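Local structure of glutathione reductase (Bartonella henselae, 3O0H) at residues S36-K50 against A337-E350. The protein probably catalyses the NADPH-dependent reduction of glutathione disulfide to glutathione, using bound FAD and a redox-active disulfide. Sequence-based numbering, arbitrary orientation. Where two conformers were deposited one is given.
Sequences SGGVRAARLAGALGK and AIHDAMCFVKNAFE. With FAD (flavin-adenine dinucleotide), chain H.
Arg40 reaches from helix 36-47 across the flank of helix 337-349, touching three of its residues in turn. Its CB rests on the Ala341 methyl at 3.8 Å, and CG touches both that methyl and Met342 SD. With CG anti to the backbone N (chi1 179°) and the chain bent at chi2 and chi3, CD still skirts the sulfur while the guanidinium folds back over Ile338. There Ile338 CG2 sits over one face, off-centre, with Arg40 NH1 closest at 3.2 Å. Arg40 NH1 also points its N-H at Met342 SD, 3.5 Å away at the guanidinium edge and in its plane, a weak hydrogen bond. Met342 SD touches Leu44 CD1 on the next turn as well, so the sulfur is shared by the arginine and the leucine. The helices run nearly parallel, 29° apart with axes 7.6 Å away at closest, a spacing permitted by small residues: Gly37 CA lies 3.5 Å from Ala337 O, and Ala41 and Ala341 put methyl against methyl. Further along, Val345 separates its branches, CG2 to Leu44 CD1 and CG1 to Leu48 CD1. At the far end the Phe349 ring is met obliquely by Ala45 CB, Leu48 CD1 and Lys50 CE, just where Gly49 closes helix 36-47 in a Schellman motif. Ala45 and Phe344 both also touch Leu29 of the central strand 27-32. At the opposite end Gly37 N donates to FAD O1P at 2.9 Å and Ser36 N makes a weak hydrogen bond to FAD O2A, both backbone N-H groups serving the pyrophosphate, while Ala337 adds a methyl contact by O5'. Gly38 fits the last glycine of a GxGxxG pattern, an arrangement typical of the Rossmann-type FAD-binding domain of pyridine nucleotide-disulphide oxidoreductases.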
# COMPACT_ATOMS: atom_id res chain seq x y z
N SER B 36 -15.86 20.12 -2.20
CA SER B 36 -15.76 18.99 -1.29
C SER B 36 -16.60 19.18 -0.01
O SER B 36 -17.36 18.26 0.41
CB SER B 36 -14.30 18.72 -0.95
OG SER B 36 -13.58 18.37 -2.14
N GLY B 37 -16.48 20.37 0.59
CA GLY B 37 -17.15 20.69 1.83
C GLY B 37 -18.62 21.04 1.62
O GLY B 37 -19.49 20.50 2.30
N GLY B 38 -18.89 21.95 0.68
CA GLY B 38 -20.26 22.41 0.41
C GLY B 38 -21.21 21.30 0.01
O GLY B 38 -22.35 21.23 0.47
N VAL B 39 -20.74 20.43 -0.87
CA VAL B 39 -21.62 19.38 -1.41
C VAL B 39 -21.93 18.36 -0.33
O VAL B 39 -23.09 17.86 -0.26
CB VAL B 39 -21.03 18.76 -2.70
CG1 VAL B 39 -19.91 17.79 -2.38
CG2 VAL B 39 -22.14 18.10 -3.51
N ARG B 40 -20.98 18.10 0.57
CA ARG B 40 -21.22 17.18 1.68
C ARG B 40 -22.25 17.77 2.63
O ARG B 40 -23.20 17.08 2.98
CB ARG B 40 -19.96 16.82 2.48
CG ARG B 40 -20.25 15.85 3.67
CD ARG B 40 -20.73 14.45 3.23
NE ARG B 40 -19.77 13.73 2.38
CZ ARG B 40 -18.85 12.86 2.84
NH1 ARG B 40 -18.70 12.60 4.14
NH2 ARG B 40 -18.04 12.30 2.00
N ALA B 41 -22.05 19.04 3.01
CA ALA B 41 -22.93 19.71 3.96
C ALA B 41 -24.36 19.80 3.45
O ALA B 41 -25.32 19.53 4.19
CB ALA B 41 -22.40 21.14 4.26
N ALA B 42 -24.50 20.24 2.22
CA ALA B 42 -25.82 20.42 1.62
C ALA B 42 -26.60 19.11 1.50
O ALA B 42 -27.79 19.09 1.82
CB ALA B 42 -25.71 21.08 0.27
N ARG B 43 -25.94 18.04 1.03
CA ARG B 43 -26.61 16.73 0.85
C ARG B 43 -27.07 16.21 2.19
O ARG B 43 -28.22 15.74 2.32
CB ARG B 43 -25.70 15.70 0.14
CG ARG B 43 -26.29 14.26 0.06
CD ARG B 43 -25.41 13.32 -0.84
NE ARG B 43 -24.06 13.16 -0.30
CZ ARG B 43 -23.71 12.35 0.71
NH1 ARG B 43 -22.44 12.31 1.10
NH2 ARG B 43 -24.59 11.57 1.33
N LEU B 44 -26.22 16.36 3.22
CA LEU B 44 -26.55 15.84 4.53
C LEU B 44 -27.73 16.62 5.15
O LEU B 44 -28.62 16.01 5.71
CB LEU B 44 -25.38 15.87 5.49
CG LEU B 44 -24.22 14.91 5.26
CD1 LEU B 44 -23.11 15.29 6.28
CD2 LEU B 44 -24.67 13.46 5.43
N ALA B 45 -27.69 17.94 5.07
CA ALA B 45 -28.77 18.77 5.59
C ALA B 45 -30.09 18.46 4.89
O ALA B 45 -31.15 18.45 5.50
CB ALA B 45 -28.44 20.27 5.45
N GLY B 46 -30.02 18.27 3.57
CA GLY B 46 -31.22 17.98 2.79
C GLY B 46 -31.80 16.66 3.18
O GLY B 46 -33.02 16.52 3.33
N ALA B 47 -30.92 15.69 3.42
CA ALA B 47 -31.37 14.37 3.86
C ALA B 47 -32.02 14.43 5.24
O ALA B 47 -32.88 13.61 5.54
CB ALA B 47 -30.19 13.33 3.85
N LEU B 48 -31.62 15.40 6.07
CA LEU B 48 -32.30 15.63 7.34
C LEU B 48 -33.67 16.27 7.17
O LEU B 48 -34.35 16.51 8.15
CB LEU B 48 -31.50 16.51 8.29
CG LEU B 48 -30.16 16.00 8.79
CD1 LEU B 48 -29.57 17.14 9.62
CD2 LEU B 48 -30.29 14.73 9.61
N GLY B 49 -34.08 16.56 5.94
CA GLY B 49 -35.41 17.11 5.72
C GLY B 49 -35.42 18.63 5.72
O GLY B 49 -36.48 19.22 5.72
N LYS B 50 -34.26 19.27 5.75
CA LYS B 50 -34.24 20.76 5.68
C LYS B 50 -34.43 21.20 4.22
O LYS B 50 -34.18 20.42 3.30
CB LYS B 50 -32.92 21.33 6.18
CG LYS B 50 -32.55 20.94 7.59
CD LYS B 50 -33.58 21.40 8.60
CE LYS B 50 -33.23 20.89 9.98
NZ LYS B 50 -34.28 21.30 10.95
N ALA B 337 -11.83 19.44 4.31
CA ALA B 337 -13.09 20.11 3.95
C ALA B 337 -14.33 19.24 4.22
O ALA B 337 -15.35 19.73 4.69
CB ALA B 337 -13.07 20.54 2.47
N ILE B 338 -14.26 17.94 3.91
CA ILE B 338 -15.36 16.98 4.21
C ILE B 338 -15.57 16.88 5.74
O ILE B 338 -16.73 16.91 6.23
CB ILE B 338 -15.08 15.57 3.53
CG1 ILE B 338 -15.13 15.74 1.97
CG2 ILE B 338 -16.08 14.50 4.05
CD1 ILE B 338 -14.57 14.55 1.12
N HIS B 339 -14.48 16.70 6.48
CA HIS B 339 -14.47 16.67 7.95
C HIS B 339 -15.16 17.91 8.53
O HIS B 339 -16.07 17.80 9.40
CB HIS B 339 -13.01 16.63 8.42
CG HIS B 339 -12.83 16.60 9.92
ND1 HIS B 339 -13.14 15.50 10.69
CD2 HIS B 339 -12.35 17.54 10.78
CE1 HIS B 339 -12.89 15.77 11.96
NE2 HIS B 339 -12.42 17.00 12.05
N ASP B 340 -14.74 19.08 8.04
CA ASP B 340 -15.38 20.37 8.43
C ASP B 340 -16.91 20.30 8.21
O ASP B 340 -17.69 20.70 9.07
CB ASP B 340 -14.86 21.52 7.60
CG ASP B 340 -13.44 22.00 7.97
OD1 ASP B 340 -12.86 21.55 8.97
OD2 ASP B 340 -12.92 22.87 7.24
N ALA B 341 -17.33 19.80 7.04
CA ALA B 341 -18.76 19.72 6.69
C ALA B 341 -19.51 18.85 7.65
O ALA B 341 -20.62 19.20 8.08
CB ALA B 341 -18.97 19.25 5.21
N MET B 342 -18.91 17.71 8.02
CA MET B 342 -19.54 16.82 8.97
C MET B 342 -19.69 17.50 10.32
O MET B 342 -20.71 17.33 10.99
CB MET B 342 -18.76 15.51 9.15
CG MET B 342 -18.47 14.72 7.84
SD MET B 342 -19.96 14.08 7.09
CE MET B 342 -20.17 12.55 8.07
N CYS B 343 -18.65 18.22 10.73
CA CYS B 343 -18.70 18.96 11.99
C CYS B 343 -19.79 20.02 11.95
O CYS B 343 -20.53 20.21 12.92
CB CYS B 343 -17.33 19.59 12.29
SG CYS B 343 -16.08 18.35 12.67
N PHE B 344 -19.90 20.70 10.81
CA PHE B 344 -20.92 21.75 10.65
C PHE B 344 -22.34 21.20 10.78
O PHE B 344 -23.13 21.76 11.49
CB PHE B 344 -20.76 22.49 9.31
CG PHE B 344 -22.01 23.13 8.83
CD1 PHE B 344 -22.47 24.31 9.42
CD2 PHE B 344 -22.79 22.53 7.85
CE1 PHE B 344 -23.68 24.91 8.98
CE2 PHE B 344 -23.97 23.12 7.41
CZ PHE B 344 -24.42 24.31 7.97
N VAL B 345 -22.63 20.06 10.15
CA VAL B 345 -23.97 19.50 10.18
C VAL B 345 -24.39 19.07 11.59
O VAL B 345 -25.51 19.35 12.03
CB VAL B 345 -24.18 18.37 9.17
CG1 VAL B 345 -25.61 17.81 9.32
CG2 VAL B 345 -23.95 18.87 7.73
N LYS B 346 -23.49 18.40 12.30
CA LYS B 346 -23.69 18.06 13.72
C LYS B 346 -23.96 19.31 14.61
O LYS B 346 -24.92 19.35 15.36
CB LYS B 346 -22.47 17.25 14.24
N ASN B 347 -23.14 20.35 14.51
CA ASN B 347 -23.31 21.55 15.35
C ASN B 347 -24.54 22.40 15.04
O ASN B 347 -25.24 22.88 15.94
CB ASN B 347 -22.04 22.41 15.21
CG ASN B 347 -20.89 21.86 16.02
OD1 ASN B 347 -21.08 21.53 17.17
ND2 ASN B 347 -19.72 21.74 15.43
N ALA B 348 -24.82 22.61 13.76
CA ALA B 348 -25.87 23.55 13.36
C ALA B 348 -27.24 22.97 13.63
O ALA B 348 -28.17 23.70 13.98
CB ALA B 348 -25.74 23.86 11.90
N PHE B 349 -27.36 21.66 13.45
CA PHE B 349 -28.65 21.00 13.53
C PHE B 349 -28.80 20.05 14.74
O PHE B 349 -29.86 19.42 14.93
CB PHE B 349 -28.90 20.27 12.21
CG PHE B 349 -28.85 21.17 11.02
CD1 PHE B 349 -29.79 22.18 10.87
CD2 PHE B 349 -27.84 21.05 10.07
CE1 PHE B 349 -29.75 23.06 9.78
CE2 PHE B 349 -27.77 21.92 8.97
CZ PHE B 349 -28.73 22.93 8.83
N GLU B 350 -27.78 19.93 15.58
CA GLU B 350 -27.89 19.07 16.78
C GLU B 350 -27.31 19.75 18.04
O GLU B 350 -26.70 20.84 17.98
CB GLU B 350 -27.22 17.71 16.53
CG GLU B 350 -27.99 16.79 15.55
CD GLU B 350 -27.10 16.11 14.50
OE1 GLU B 350 -26.05 15.51 14.86
OE2 GLU B 350 -27.45 16.20 13.29
PA FAD H . -13.71 23.69 -3.42
O1A FAD H . -12.62 24.44 -4.12
O2A FAD H . -13.69 22.20 -3.68
O5B FAD H . -15.16 24.25 -3.77
C5B FAD H . -15.49 25.62 -3.81
C4B FAD H . -16.57 25.74 -4.87
O4B FAD H . -17.24 26.99 -4.77
C3B FAD H . -16.06 25.64 -6.30
O3B FAD H . -16.80 24.66 -7.02
C2B FAD H . -16.28 27.02 -6.88
O2B FAD H . -16.62 26.95 -8.25
C1B FAD H . -17.45 27.54 -6.11
N9A FAD H . -17.58 28.97 -5.79
C8A FAD H . -16.64 29.80 -5.24
N7A FAD H . -17.22 30.98 -4.97
C5A FAD H . -18.53 30.89 -5.35
C6A FAD H . -19.60 31.74 -5.24
N6A FAD H . -19.49 32.98 -4.75
N1A FAD H . -20.83 31.33 -5.69
C2A FAD H . -20.98 30.06 -6.20
N3A FAD H . -19.93 29.20 -6.27
C4A FAD H . -18.75 29.62 -5.81
N1 FAD H . -6.41 17.99 -1.86
C2 FAD H . -6.20 16.72 -1.37
O2 FAD H . -6.65 16.33 -0.26
N3 FAD H . -5.48 15.86 -2.10
C4 FAD H . -4.97 16.17 -3.35
O4 FAD H . -4.36 15.28 -3.96
C4X FAD H . -5.19 17.46 -3.85
N5 FAD H . -4.73 17.83 -5.08
C5X FAD H . -5.01 19.12 -5.54
C6 FAD H . -4.53 19.48 -6.79
C7 FAD H . -4.79 20.74 -7.31
C7M FAD H . -4.24 21.08 -8.68
C8 FAD H . -5.54 21.64 -6.58
C8M FAD H . -5.81 23.03 -7.10
C9 FAD H . -6.02 21.29 -5.32
C9A FAD H . -5.74 20.02 -4.79
N10 FAD H . -6.20 19.62 -3.55
C10 FAD H . -5.94 18.35 -3.09
C1' FAD H . -6.97 20.52 -2.67
C2' FAD H . -8.46 20.32 -2.74
O2' FAD H . -8.89 20.57 -4.07
C3' FAD H . -9.12 21.29 -1.79
O3' FAD H . -8.54 21.29 -0.50
C4' FAD H . -10.61 21.07 -1.76
O4' FAD H . -11.12 21.16 -3.09
C5' FAD H . -11.30 22.12 -0.90
O5' FAD H . -12.72 21.86 -0.81
P FAD H . -13.66 23.15 -0.60
O1P FAD H . -15.08 22.69 -0.36
O2P FAD H . -13.09 24.01 0.51
O3P FAD H . -13.54 24.08 -1.87